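FAD:protein FMN transferase (Pseudomonas stutzeri ATCC 14405 = CCUG 16156, PDB 5MGY) probably transfers the FMN moiety of FAD onto a threonine side chain of target proteins, releasing AMP, with magnesium as its metal cofactor. Local coordinates at residues E36-E41 against K172-Q177; L83-S88 against L138-D143; D95-L100 against M278-E283; L105-G110 against A150-F155; S178-I183 against L187-R192. All coordinates share one frame; numbering follows the deposited sequence.

Interaction 1: E36-E41 against K172-Q177; sequences EVLHGE and KALGVQ. Unlike the reference sequence in segment 36-41: V37 (reference Met), G40 (reference Ser).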
# COMPACT_ATOMS: atom_id res chain seq x y z
N GLU A 36 -5.13 6.05 25.44
CA GLU A 36 -4.03 6.97 25.27
C GLU A 36 -2.71 6.22 25.20
O GLU A 36 -1.77 6.72 24.62
CB GLU A 36 -3.99 8.03 26.35
CG GLU A 36 -5.12 9.05 26.20
CD GLU A 36 -6.47 8.56 26.78
OE1 GLU A 36 -6.55 7.45 27.43
OE2 GLU A 36 -7.47 9.30 26.55
N VAL A 37 -2.66 5.04 25.79
CA VAL A 37 -1.51 4.19 25.71
C VAL A 37 -1.34 3.72 24.27
O VAL A 37 -0.23 3.73 23.74
CB VAL A 37 -1.74 2.93 26.55
CG1 VAL A 37 -0.53 1.98 26.49
CG2 VAL A 37 -2.15 3.33 27.96
N LEU A 38 -2.44 3.27 23.65
CA LEU A 38 -2.39 2.81 22.28
C LEU A 38 -2.11 3.95 21.32
O LEU A 38 -1.39 3.79 20.38
CB LEU A 38 -3.66 2.11 21.86
CG LEU A 38 -3.92 0.82 22.60
CD1 LEU A 38 -4.92 -0.04 21.93
CD2 LEU A 38 -2.72 -0.02 22.64
N HIS A 39 -2.65 5.10 21.61
CA HIS A 39 -2.41 6.25 20.79
C HIS A 39 -0.91 6.58 20.77
O HIS A 39 -0.38 6.87 19.73
CB HIS A 39 -3.20 7.39 21.36
CG HIS A 39 -3.44 8.50 20.42
ND1 HIS A 39 -2.42 9.27 19.90
CD2 HIS A 39 -4.59 9.02 19.94
CE1 HIS A 39 -2.93 10.21 19.12
NE2 HIS A 39 -4.25 10.07 19.13
N GLY A 40 -0.25 6.48 21.90
CA GLY A 40 1.19 6.61 21.97
C GLY A 40 1.97 5.45 21.35
O GLY A 40 3.02 5.70 20.76
N GLU A 41 1.51 4.21 21.49
CA GLU A 41 2.14 3.07 20.77
C GLU A 41 2.05 3.21 19.21
O GLU A 41 3.01 2.94 18.49
CB GLU A 41 1.52 1.74 21.24
CG GLU A 41 1.93 1.31 22.65
CD GLU A 41 3.17 0.43 22.70
OE1 GLU A 41 3.65 -0.09 21.66
OE2 GLU A 41 3.65 0.18 23.82
N LYS A 172 -2.15 -6.77 19.65
CA LYS A 172 -2.22 -8.16 20.06
C LYS A 172 -1.29 -8.39 21.21
O LYS A 172 -1.68 -9.00 22.19
CB LYS A 172 -1.90 -9.13 18.93
CG LYS A 172 -3.06 -9.32 17.99
CD LYS A 172 -2.78 -10.28 16.83
CE LYS A 172 -3.97 -10.15 15.88
NZ LYS A 172 -4.02 -11.20 14.86
N ALA A 173 -0.09 -7.86 21.13
CA ALA A 173 0.86 -8.08 22.20
C ALA A 173 0.37 -7.50 23.56
O ALA A 173 0.60 -8.09 24.62
CB ALA A 173 2.24 -7.54 21.80
N LEU A 174 -0.37 -6.41 23.49
CA LEU A 174 -1.01 -5.79 24.64
C LEU A 174 -2.38 -6.37 24.97
O LEU A 174 -3.15 -5.73 25.66
CB LEU A 174 -1.16 -4.29 24.41
CG LEU A 174 0.12 -3.48 24.28
CD1 LEU A 174 -0.21 -2.02 24.05
CD2 LEU A 174 1.00 -3.60 25.51
N GLY A 175 -2.72 -7.56 24.50
CA GLY A 175 -3.97 -8.24 24.92
C GLY A 175 -5.25 -8.01 24.13
O GLY A 175 -6.20 -8.75 24.35
N VAL A 176 -5.26 -7.05 23.19
CA VAL A 176 -6.48 -6.68 22.41
C VAL A 176 -6.84 -7.78 21.42
O VAL A 176 -5.99 -8.37 20.78
CB VAL A 176 -6.28 -5.33 21.68
CG1 VAL A 176 -7.49 -4.92 20.85
CG2 VAL A 176 -5.93 -4.21 22.65
N GLN A 177 -8.11 -8.07 21.32
CA GLN A 177 -8.55 -9.14 20.45
C GLN A 177 -9.35 -8.67 19.27
O GLN A 177 -9.27 -9.28 18.22
CB GLN A 177 -9.36 -10.17 21.24
CG GLN A 177 -8.49 -11.20 21.93
CD GLN A 177 -9.32 -12.13 22.81
OE1 GLN A 177 -9.45 -13.35 22.56
NE2 GLN A 177 -9.89 -11.56 23.85
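The carboxylate of E41 is the one flat group among the residues that touch here, and neither its face nor its edge is laid on L174. What meets the leucine is the aliphatic shank: E41 CG lies 4.2 Å from L174 CD1, the two side chains arriving from opposite directions. The chain then bends at chi2 (-91°), and OE1 goes on to form a salt bridge with R170. The imidazole of H39, on another side of the same helix, meets the ring of F13, with planes at about 35°.

The main contact is between leucines. L38 and L174 run antiparallel, flank to flank, bringing L38 CD2 to 3.5 Å from L174 CD1. The other L38 methyl, CD1, looks toward V176 and stands 4.4 Å from its CG2, a looser approach. Helix 159-173 ends here in a Schellman motif: G175, at positive phi, donates its N to K172 O (2.9 Å), and V176 N turns back to L171 O. Beyond it V176, like L174, faces helix 35-53.

This plain apolar packing, far from the metal site, ties the first turns of helix 35-53 to the C-terminal end of helix 159-173. L38 and V176 also rest together on Y26 of strand 21-28, with L171 and P33 closing round them.

Interaction 2: L83-S88 against L138-D143; sequences LVAAGS and LSIDGD. Unlike the reference sequence in segment 83-88: S88 (reference Gly).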
# COMPACT_ATOMS: atom_id res chain seq x y z
N LEU A 83 11.34 -4.89 4.53
CA LEU A 83 10.54 -4.41 3.46
C LEU A 83 11.16 -4.68 2.13
O LEU A 83 10.43 -4.91 1.16
CB LEU A 83 10.31 -2.89 3.59
CG LEU A 83 9.38 -2.39 4.70
CD1 LEU A 83 8.85 -1.06 4.27
CD2 LEU A 83 8.19 -3.28 4.95
N VAL A 84 12.49 -4.60 2.04
CA VAL A 84 13.19 -4.91 0.79
C VAL A 84 12.91 -6.33 0.45
O VAL A 84 12.63 -6.65 -0.67
CB VAL A 84 14.72 -4.64 0.87
CG1 VAL A 84 15.47 -5.39 -0.24
CG2 VAL A 84 14.98 -3.14 0.76
N ALA A 85 12.97 -7.19 1.43
CA ALA A 85 12.72 -8.59 1.22
C ALA A 85 11.26 -8.90 0.79
O ALA A 85 11.02 -9.62 -0.21
CB ALA A 85 13.08 -9.35 2.48
N ALA A 86 10.30 -8.31 1.51
CA ALA A 86 8.92 -8.45 1.15
C ALA A 86 8.72 -7.96 -0.26
O ALA A 86 7.94 -8.57 -0.99
CB ALA A 86 8.02 -7.70 2.11
N GLY A 87 9.40 -6.86 -0.61
CA GLY A 87 9.31 -6.24 -1.93
C GLY A 87 9.83 -7.16 -3.02
O GLY A 87 9.33 -7.17 -4.14
N SER A 88 10.86 -7.91 -2.68
CA SER A 88 11.49 -8.78 -3.64
C SER A 88 10.52 -9.89 -4.09
O SER A 88 10.52 -10.30 -5.26
CB SER A 88 12.75 -9.37 -3.02
OG SER A 88 13.51 -10.09 -3.97
N LEU A 138 19.36 -4.90 -6.26
CA LEU A 138 19.28 -4.68 -4.84
C LEU A 138 19.45 -6.01 -4.17
O LEU A 138 18.85 -6.99 -4.57
CB LEU A 138 17.91 -4.13 -4.54
CG LEU A 138 17.52 -3.65 -3.17
CD1 LEU A 138 18.44 -2.52 -2.83
CD2 LEU A 138 16.09 -3.17 -3.18
N SER A 139 20.30 -6.07 -3.17
CA SER A 139 20.49 -7.32 -2.43
C SER A 139 20.79 -7.08 -0.95
O SER A 139 21.21 -5.99 -0.52
CB SER A 139 21.59 -8.16 -3.05
OG SER A 139 22.82 -7.46 -3.13
N ILE A 140 20.54 -8.12 -0.15
CA ILE A 140 20.68 -8.03 1.31
C ILE A 140 21.86 -8.90 1.66
O ILE A 140 21.98 -10.00 1.20
CB ILE A 140 19.43 -8.53 2.00
CG1 ILE A 140 18.39 -7.46 2.03
CG2 ILE A 140 19.71 -8.94 3.42
CD1 ILE A 140 16.98 -8.02 2.22
N ASP A 141 22.72 -8.40 2.52
CA ASP A 141 23.90 -9.16 2.92
C ASP A 141 24.09 -8.94 4.40
O ASP A 141 24.52 -7.87 4.84
CB ASP A 141 25.13 -8.71 2.19
CG ASP A 141 26.25 -9.64 2.38
OD1 ASP A 141 26.43 -10.50 1.51
OD2 ASP A 141 26.98 -9.55 3.36
N GLY A 142 23.68 -9.93 5.17
CA GLY A 142 23.68 -9.78 6.58
C GLY A 142 22.80 -8.62 6.92
O GLY A 142 21.65 -8.62 6.54
N ASP A 143 23.35 -7.64 7.60
CA ASP A 143 22.61 -6.48 8.02
C ASP A 143 22.86 -5.33 7.03
O ASP A 143 22.53 -4.18 7.33
CB ASP A 143 23.02 -6.09 9.44
CG ASP A 143 24.56 -5.67 9.57
OD1 ASP A 143 25.48 -6.41 9.06
OD2 ASP A 143 24.84 -4.58 10.17
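V84 is the bump and the pair L138 and I140 form the hollow. These two residues alternate with S139 along strand 138-141, so both side chains face helix 78-93 and leave a dip between them. Into that dip goes V84 CG1, placed anti to the backbone N (chi1 161°), with L138 CD2 at 3.7 Å on one hand and I140 CD1 at 3.9 Å on the other. The meeting with L138 is tip to tip, and V84 CG2 also approaches the same CD2 methyl. I140 comes in differently: it passes alongside V84, heading the other way, and its CD1 reaches far enough to lie 4.1 Å from A85 CB, a low bump beside the taller valine.

Helix and strand pass at 9.3 Å between their local axes with 130° between their directions, a distance that such branched side chains can span. L145 of the neighbouring strand touches V84, L138 and I140 alike, and F155 packs on V84 as well.

Strand 138-141 is an edge strand of a small three-stranded antiparallel sheet. It runs into strand 144-147 through G142 and D143, whose backbone angles fit a type II' turn, and the whole is a helix packed on a tight β-hairpin.

Interaction 3: D95-L100 against M278-E283; sequences DGAFDL and MVLGPE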
# COMPACT_ATOMS: atom_id res chain seq x y z
N ASP A 95 5.26 -10.58 -11.66
CA ASP A 95 6.00 -10.46 -12.91
C ASP A 95 6.65 -9.10 -13.10
O ASP A 95 6.57 -8.57 -14.18
CB ASP A 95 5.08 -10.74 -14.09
CG ASP A 95 4.60 -12.19 -14.14
OD1 ASP A 95 5.30 -13.11 -13.67
OD2 ASP A 95 3.52 -12.44 -14.69
N GLY A 96 7.27 -8.55 -12.04
CA GLY A 96 7.97 -7.24 -12.08
C GLY A 96 7.12 -5.97 -12.06
O GLY A 96 7.61 -4.86 -12.12
N ALA A 97 5.82 -6.12 -11.97
CA ALA A 97 4.96 -4.93 -11.87
C ALA A 97 5.19 -4.15 -10.56
O ALA A 97 4.99 -2.95 -10.51
CB ALA A 97 3.50 -5.33 -12.01
N PHE A 98 5.62 -4.85 -9.52
CA PHE A 98 5.99 -4.24 -8.25
C PHE A 98 7.48 -3.99 -8.25
O PHE A 98 8.27 -4.93 -8.37
CB PHE A 98 5.62 -5.15 -7.04
CG PHE A 98 5.92 -4.51 -5.73
CD1 PHE A 98 4.95 -3.76 -5.07
CD2 PHE A 98 7.19 -4.57 -5.18
CE1 PHE A 98 5.23 -3.12 -3.87
CE2 PHE A 98 7.48 -3.91 -3.99
CZ PHE A 98 6.50 -3.19 -3.33
N ASP A 99 7.86 -2.72 -8.02
CA ASP A 99 9.25 -2.29 -8.00
C ASP A 99 9.47 -1.15 -6.96
O ASP A 99 8.94 -0.01 -7.07
CB ASP A 99 9.68 -1.87 -9.44
CG ASP A 99 11.19 -2.07 -9.72
OD1 ASP A 99 11.55 -2.60 -10.79
OD2 ASP A 99 12.05 -1.73 -8.89
N LEU A 100 10.32 -1.42 -5.99
CA LEU A 100 10.76 -0.35 -5.06
C LEU A 100 11.74 0.72 -5.61
O LEU A 100 12.02 1.68 -4.90
CB LEU A 100 11.42 -0.98 -3.84
CG LEU A 100 10.53 -1.99 -3.11
CD1 LEU A 100 11.30 -2.77 -2.09
CD2 LEU A 100 9.39 -1.26 -2.41
N MET A 278 -2.67 -2.18 -10.32
CA MET A 278 -2.91 -0.89 -10.95
C MET A 278 -1.81 -0.56 -11.99
O MET A 278 -2.05 0.20 -12.93
CB MET A 278 -2.98 0.21 -9.90
CG MET A 278 -2.95 1.64 -10.44
SD MET A 278 -4.33 2.11 -11.49
CE MET A 278 -5.60 2.37 -10.28
N VAL A 279 -0.61 -1.09 -11.79
CA VAL A 279 0.38 -0.95 -12.81
C VAL A 279 -0.13 -1.74 -13.99
O VAL A 279 -0.20 -1.21 -15.07
CB VAL A 279 1.78 -1.44 -12.35
CG1 VAL A 279 2.75 -1.64 -13.53
CG2 VAL A 279 2.33 -0.48 -11.29
N LEU A 280 -0.51 -2.98 -13.76
CA LEU A 280 -0.73 -3.96 -14.84
C LEU A 280 -1.90 -3.58 -15.74
O LEU A 280 -1.86 -3.80 -16.95
CB LEU A 280 -0.92 -5.41 -14.29
CG LEU A 280 0.36 -6.17 -13.93
CD1 LEU A 280 0.01 -7.47 -13.22
CD2 LEU A 280 1.23 -6.40 -15.16
N GLY A 281 -2.91 -2.99 -15.11
CA GLY A 281 -4.16 -2.65 -15.76
C GLY A 281 -5.26 -3.70 -15.72
O GLY A 281 -5.01 -4.85 -15.30
N PRO A 282 -6.46 -3.33 -16.21
CA PRO A 282 -7.65 -4.24 -16.18
C PRO A 282 -7.44 -5.66 -16.77
O PRO A 282 -7.88 -6.64 -16.17
CB PRO A 282 -8.73 -3.47 -16.94
CG PRO A 282 -8.14 -2.11 -17.27
CD PRO A 282 -6.65 -2.21 -17.14
N GLU A 283 -6.74 -5.78 -17.89
CA GLU A 283 -6.55 -7.07 -18.47
C GLU A 283 -5.48 -7.84 -17.73
O GLU A 283 -5.80 -8.84 -17.12
CB GLU A 283 -6.19 -6.99 -19.94
CG GLU A 283 -7.24 -6.44 -20.88
CD GLU A 283 -6.96 -6.87 -22.31
OE1 GLU A 283 -5.88 -7.47 -22.59
OE2 GLU A 283 -7.81 -6.63 -23.19
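Helix 267-292, which carries the magnesium ligands D271 and T275, receives A97 of the loop 95-100 against V279 and L280, just beyond the metal-binding turns. The methyl of A97 is the knob. Its CB lies 3.8 Å from L280 CG, with L280 CD2 nearly as near, and 4.1 Å from V279 CG1. The valine holds CG1 anti to its own nitrogen (chi1 165°), which sets that methyl toward A97 CB while the other, CG2, comes to 3.7 Å from A97 O. L280 starts out across the line of contact, but its branched end swings in to complete the small seat.

The loop approaches closely because the group offered is only a methyl: the CA atoms of A97 and V279 are 6.1 Å apart. A276, one turn earlier in the helix, touches A97 too. Just after L280 the helix is kinked at G281 and P282; proline has no N-H to give to the preceding turn.

V279 lies about 9 Å, measured from its side chain, from the bound magnesium, close to the site without being part of it. The side-chain packing is apolar, and towards V279 the carbonyl of A97 meets carbon rather than a donor, so the fit probably rests on shape and the burial of apolar surface.

Interaction 4: L105-G110 against A150-F155; sequences LLNLWG and ALQLDF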
# COMPACT_ATOMS: atom_id res chain seq x y z
N LEU A 105 12.74 7.61 -11.62
CA LEU A 105 11.76 7.91 -12.65
C LEU A 105 10.68 8.78 -12.05
O LEU A 105 10.11 9.64 -12.73
CB LEU A 105 11.16 6.65 -13.25
CG LEU A 105 12.10 5.78 -14.05
CD1 LEU A 105 11.47 4.40 -14.19
CD2 LEU A 105 12.35 6.39 -15.39
N LEU A 106 10.38 8.58 -10.77
CA LEU A 106 9.42 9.47 -10.10
C LEU A 106 9.95 10.93 -10.07
O LEU A 106 9.27 11.83 -10.54
CB LEU A 106 9.05 9.00 -8.65
CG LEU A 106 8.26 7.70 -8.39
CD1 LEU A 106 8.22 7.40 -6.88
CD2 LEU A 106 6.87 7.76 -9.03
N ASN A 107 11.16 11.15 -9.54
CA ASN A 107 11.77 12.49 -9.55
C ASN A 107 11.94 13.07 -10.95
O ASN A 107 11.85 14.26 -11.11
CB ASN A 107 13.09 12.51 -8.80
CG ASN A 107 12.89 12.40 -7.27
OD1 ASN A 107 11.86 12.79 -6.73
ND2 ASN A 107 13.88 11.86 -6.59
N LEU A 108 12.12 12.21 -11.95
CA LEU A 108 12.13 12.67 -13.32
C LEU A 108 10.78 13.16 -13.78
O LEU A 108 10.70 14.20 -14.41
CB LEU A 108 12.59 11.58 -14.26
CG LEU A 108 12.75 12.09 -15.68
CD1 LEU A 108 13.90 13.08 -15.70
CD2 LEU A 108 12.97 10.94 -16.64
N TRP A 109 9.73 12.42 -13.50
CA TRP A 109 8.41 12.82 -13.98
C TRP A 109 7.72 13.83 -13.00
O TRP A 109 6.52 14.07 -13.14
CB TRP A 109 7.53 11.58 -14.28
CG TRP A 109 7.85 10.75 -15.57
CD1 TRP A 109 8.64 9.65 -15.65
CD2 TRP A 109 7.31 10.94 -16.87
NE1 TRP A 109 8.66 9.15 -16.92
CE2 TRP A 109 7.86 9.93 -17.70
CE3 TRP A 109 6.40 11.84 -17.41
CZ2 TRP A 109 7.54 9.81 -19.07
CZ3 TRP A 109 6.11 11.75 -18.79
CH2 TRP A 109 6.68 10.73 -19.60
N GLY A 110 8.43 14.38 -12.02
CA GLY A 110 7.86 15.36 -11.08
C GLY A 110 6.98 14.84 -9.93
O GLY A 110 6.46 15.59 -9.11
N ALA A 150 23.22 2.98 -9.15
CA ALA A 150 22.83 4.09 -8.22
C ALA A 150 21.36 4.10 -7.90
O ALA A 150 20.68 5.09 -8.21
CB ALA A 150 23.22 5.49 -8.76
N LEU A 151 20.90 3.04 -7.23
CA LEU A 151 19.47 2.89 -6.85
C LEU A 151 18.93 3.94 -5.88
O LEU A 151 19.59 4.32 -4.89
CB LEU A 151 19.17 1.51 -6.22
CG LEU A 151 19.32 0.27 -7.12
CD1 LEU A 151 19.00 -1.00 -6.35
CD2 LEU A 151 18.47 0.36 -8.37
N GLN A 152 17.72 4.36 -6.15
CA GLN A 152 17.00 5.11 -5.16
C GLN A 152 15.68 4.39 -4.84
O GLN A 152 14.86 4.13 -5.72
CB GLN A 152 16.83 6.51 -5.66
CG GLN A 152 18.16 7.11 -6.01
CD GLN A 152 18.07 8.62 -6.08
OE1 GLN A 152 17.46 9.19 -6.99
NE2 GLN A 152 18.66 9.29 -5.08
N LEU A 153 15.54 4.03 -3.56
CA LEU A 153 14.40 3.32 -3.08
C LEU A 153 13.27 4.22 -2.68
O LEU A 153 13.47 5.39 -2.38
CB LEU A 153 14.80 2.47 -1.90
CG LEU A 153 15.92 1.46 -2.21
CD1 LEU A 153 16.13 0.49 -1.05
CD2 LEU A 153 15.67 0.71 -3.49
N ASP A 154 12.07 3.67 -2.76
CA ASP A 154 10.81 4.32 -2.33
C ASP A 154 9.87 3.21 -1.83
O ASP A 154 9.58 2.25 -2.55
CB ASP A 154 10.14 5.11 -3.47
CG ASP A 154 8.97 5.99 -2.97
OD1 ASP A 154 8.87 7.21 -3.31
OD2 ASP A 154 8.17 5.46 -2.21
N PHE A 155 9.36 3.37 -0.63
CA PHE A 155 8.65 2.32 0.01
C PHE A 155 7.15 2.57 0.04
O PHE A 155 6.41 1.81 0.67
CB PHE A 155 9.23 2.12 1.45
CG PHE A 155 10.55 1.39 1.46
CD1 PHE A 155 10.62 0.02 1.20
CD2 PHE A 155 11.71 2.08 1.70
CE1 PHE A 155 11.83 -0.63 1.16
CE2 PHE A 155 12.93 1.44 1.66
CZ PHE A 155 13.00 0.09 1.38
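L106, on the last turn of helix 103-108, and D154, on an extended run of chain, hold their backbones well apart, with 9.4 Å between their CA atoms. The helix closes with W109 N bonded to L105 O (2.9 Å); W109 then leaves helical angles and G110 takes up positive phi. Across from it, residues 151-154 are extended without forming a regular strand, and the side chains alternate: Q152 and D154 face the helix, while L153 and F155 point to the other side, onto helices 61-67 and 78-93.

Side chains bridge the gap thinly. L106 CD1 comes to 3.6 Å from D154 OD1, the two chains crossing at about a right angle, so a methyl lies against a carboxylate oxygen. D154 CG sits anti to the backbone N (chi1 -170°), which carries the carboxylate out toward the leucine. Its other oxygen, OD2, accepts from N156 N, and OD1 also lies close to E103 OE1, a like charge.

This run of chain leads directly to S157, a magnesium ligand, whose side chain is about 6 Å from that of D154; the D154 side chain is about 9 Å from the bound ion and belongs to the surroundings of the ApbE metal site.

Further along, N107 ND2 and Q152 OE1 face each other at 4.5 Å, too far for a bond. Each amide is engaged outside the pair: N107 OD1 weakly with Q114 N, and Q152 NE2 weakly with N66 O.

Interaction 5: S178-I183 against L187-R192; sequences SYLVEI and LKAEGR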
# COMPACT_ATOMS: atom_id res chain seq x y z
N SER A 178 -10.11 -7.61 19.44
CA SER A 178 -10.98 -7.15 18.42
C SER A 178 -10.66 -5.70 18.13
O SER A 178 -10.56 -4.90 19.06
CB SER A 178 -12.39 -7.37 18.87
OG SER A 178 -13.21 -6.73 17.96
N TYR A 179 -10.51 -5.36 16.85
CA TYR A 179 -9.96 -4.05 16.42
C TYR A 179 -10.21 -3.78 14.91
O TYR A 179 -10.43 -4.72 14.13
CB TYR A 179 -8.45 -3.98 16.71
CG TYR A 179 -7.74 -5.09 16.05
CD1 TYR A 179 -7.44 -5.03 14.72
CD2 TYR A 179 -7.40 -6.25 16.75
CE1 TYR A 179 -6.83 -6.09 14.05
CE2 TYR A 179 -6.76 -7.33 16.10
CZ TYR A 179 -6.48 -7.24 14.73
OH TYR A 179 -5.87 -8.27 13.98
N LEU A 180 -10.17 -2.51 14.51
CA LEU A 180 -10.17 -2.10 13.10
C LEU A 180 -9.17 -1.00 13.04
O LEU A 180 -9.40 0.02 13.66
CB LEU A 180 -11.54 -1.53 12.66
CG LEU A 180 -11.62 -0.64 11.38
CD1 LEU A 180 -11.22 -1.43 10.18
CD2 LEU A 180 -13.00 -0.11 11.11
N VAL A 181 -8.08 -1.19 12.31
CA VAL A 181 -6.99 -0.21 12.25
C VAL A 181 -6.92 0.34 10.85
O VAL A 181 -6.73 -0.42 9.95
CB VAL A 181 -5.68 -0.93 12.52
CG1 VAL A 181 -4.53 -0.01 12.51
CG2 VAL A 181 -5.63 -1.42 13.90
N GLU A 182 -7.04 1.65 10.63
CA GLU A 182 -6.92 2.19 9.28
C GLU A 182 -5.83 3.26 9.19
O GLU A 182 -5.88 4.23 9.93
CB GLU A 182 -8.28 2.72 8.82
CG GLU A 182 -8.28 3.64 7.57
CD GLU A 182 -8.25 5.16 7.91
OE1 GLU A 182 -7.55 5.97 7.28
OE2 GLU A 182 -8.92 5.64 8.83
N ILE A 183 -4.85 3.10 8.29
CA ILE A 183 -3.76 4.08 8.13
C ILE A 183 -3.80 4.50 6.68
O ILE A 183 -3.53 3.69 5.83
CB ILE A 183 -2.41 3.50 8.55
CG1 ILE A 183 -2.49 3.09 10.03
CG2 ILE A 183 -1.28 4.51 8.33
CD1 ILE A 183 -1.31 2.27 10.54
N LEU A 187 -6.26 -0.84 5.61
CA LEU A 187 -6.80 -1.27 6.86
C LEU A 187 -6.94 -2.74 7.01
O LEU A 187 -6.90 -3.50 6.06
CB LEU A 187 -8.13 -0.60 7.12
CG LEU A 187 -9.38 -0.84 6.27
CD1 LEU A 187 -10.04 -2.20 6.54
CD2 LEU A 187 -10.39 0.29 6.56
N LYS A 188 -7.12 -3.13 8.27
CA LYS A 188 -7.39 -4.50 8.63
C LYS A 188 -8.24 -4.56 9.92
O LYS A 188 -8.15 -3.72 10.80
CB LYS A 188 -6.07 -5.24 8.76
CG LYS A 188 -6.21 -6.67 9.17
CD LYS A 188 -4.90 -7.44 9.11
CE LYS A 188 -5.15 -8.85 9.67
NZ LYS A 188 -4.02 -9.75 9.91
N ALA A 189 -9.08 -5.56 10.00
CA ALA A 189 -9.85 -5.75 11.19
C ALA A 189 -9.93 -7.20 11.55
O ALA A 189 -9.80 -8.07 10.69
CB ALA A 189 -11.25 -5.17 10.98
N GLU A 190 -10.21 -7.42 12.84
CA GLU A 190 -10.35 -8.78 13.40
C GLU A 190 -11.26 -8.79 14.60
O GLU A 190 -11.54 -7.77 15.18
CB GLU A 190 -9.00 -9.29 13.80
CG GLU A 190 -8.96 -10.76 14.11
CD GLU A 190 -7.63 -11.36 13.83
OE1 GLU A 190 -7.53 -12.57 14.04
OE2 GLU A 190 -6.66 -10.63 13.41
N GLY A 191 -11.77 -9.97 14.93
CA GLY A 191 -12.73 -10.13 15.99
C GLY A 191 -14.10 -9.60 15.64
O GLY A 191 -14.43 -9.38 14.47
N ARG A 192 -14.89 -9.43 16.70
CA ARG A 192 -16.23 -8.91 16.60
C ARG A 192 -16.44 -7.83 17.62
O ARG A 192 -15.73 -7.78 18.57
CB ARG A 192 -17.23 -10.05 16.78
CG ARG A 192 -17.19 -11.03 15.58
CD ARG A 192 -18.17 -12.16 15.69
NE ARG A 192 -18.45 -12.83 14.42
CZ ARG A 192 -19.27 -12.37 13.47
NH1 ARG A 192 -19.90 -11.20 13.58
NH2 ARG A 192 -19.48 -13.09 12.36
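Y179 and E190 rise together, flank against flank, from one face of a β-hairpin, the ring and carboxylate planes turned 59° apart. Y179 takes the first torsion that sets CG between the backbone N and the carbonyl carbon (chi1 57°), which swings the ring across to the neighbouring strand. E190 N then stands 3.8 Å above one ring face, toward its rim. At the far end Y179 OH gives a weak bond to E190 OE2 (2.6 Å), an oxygen that also takes a salt bridge from K172. With a phenylalanine in place of Y179 the ring could stay, but the E190 carboxylate would probably lose one of its tethers and turn more freely about K172.

On the opposite face L180 CD1 touches both A189 CB (3.8 Å) and L187 CD1 (3.9 Å), which lie roughly at right angles as seen from it. L187 in turn runs obliquely across E182, CB to CB.

The strands are antiparallel. Y179 pairs with E190 and V181 with K188 as hydrogen-bonded pairs; the straightest bond is V181 N to K188 O (2.9 Å, 171°). Past the last pair, S178 OG donates to R192 O (2.8 Å) from well above the carbonyl plane, and W199 NE1 also bonds that hydroxyl.

The hairpin sits inside the large antiparallel sheet, strand 21-28 flanking 179-183 and strand 222-227 flanking 186-190. Helix 159-173 packs over the Y179 and K188 face through I168, while W199, I201 and L219 meet the side of L180, L187 and A189.

Overall arrangement
The contacts fall into two groups. Interactions 1 and 5 adjoin at the end of helix 159-173, where K172 NZ reaches E190 OE2 at 3.1 Å. Interactions 2, 3 and 4 meet round L100 and F155: L100 O lies 2.9 Å from D154 N, a probable hydrogen bond, and F155 CZ packs 3.8 Å from V84 CG2. The centres of interactions 1 and 3 are 35 Å apart, on opposite sides of the molecule. The magnesium ion lies about 9 Å from the side chains of V279 and D154, and about 13 Å from that of L187; V84 is about 11 Å from the magnesium ligand S157, side chain to side chain. Interaction 1 stands away from the site.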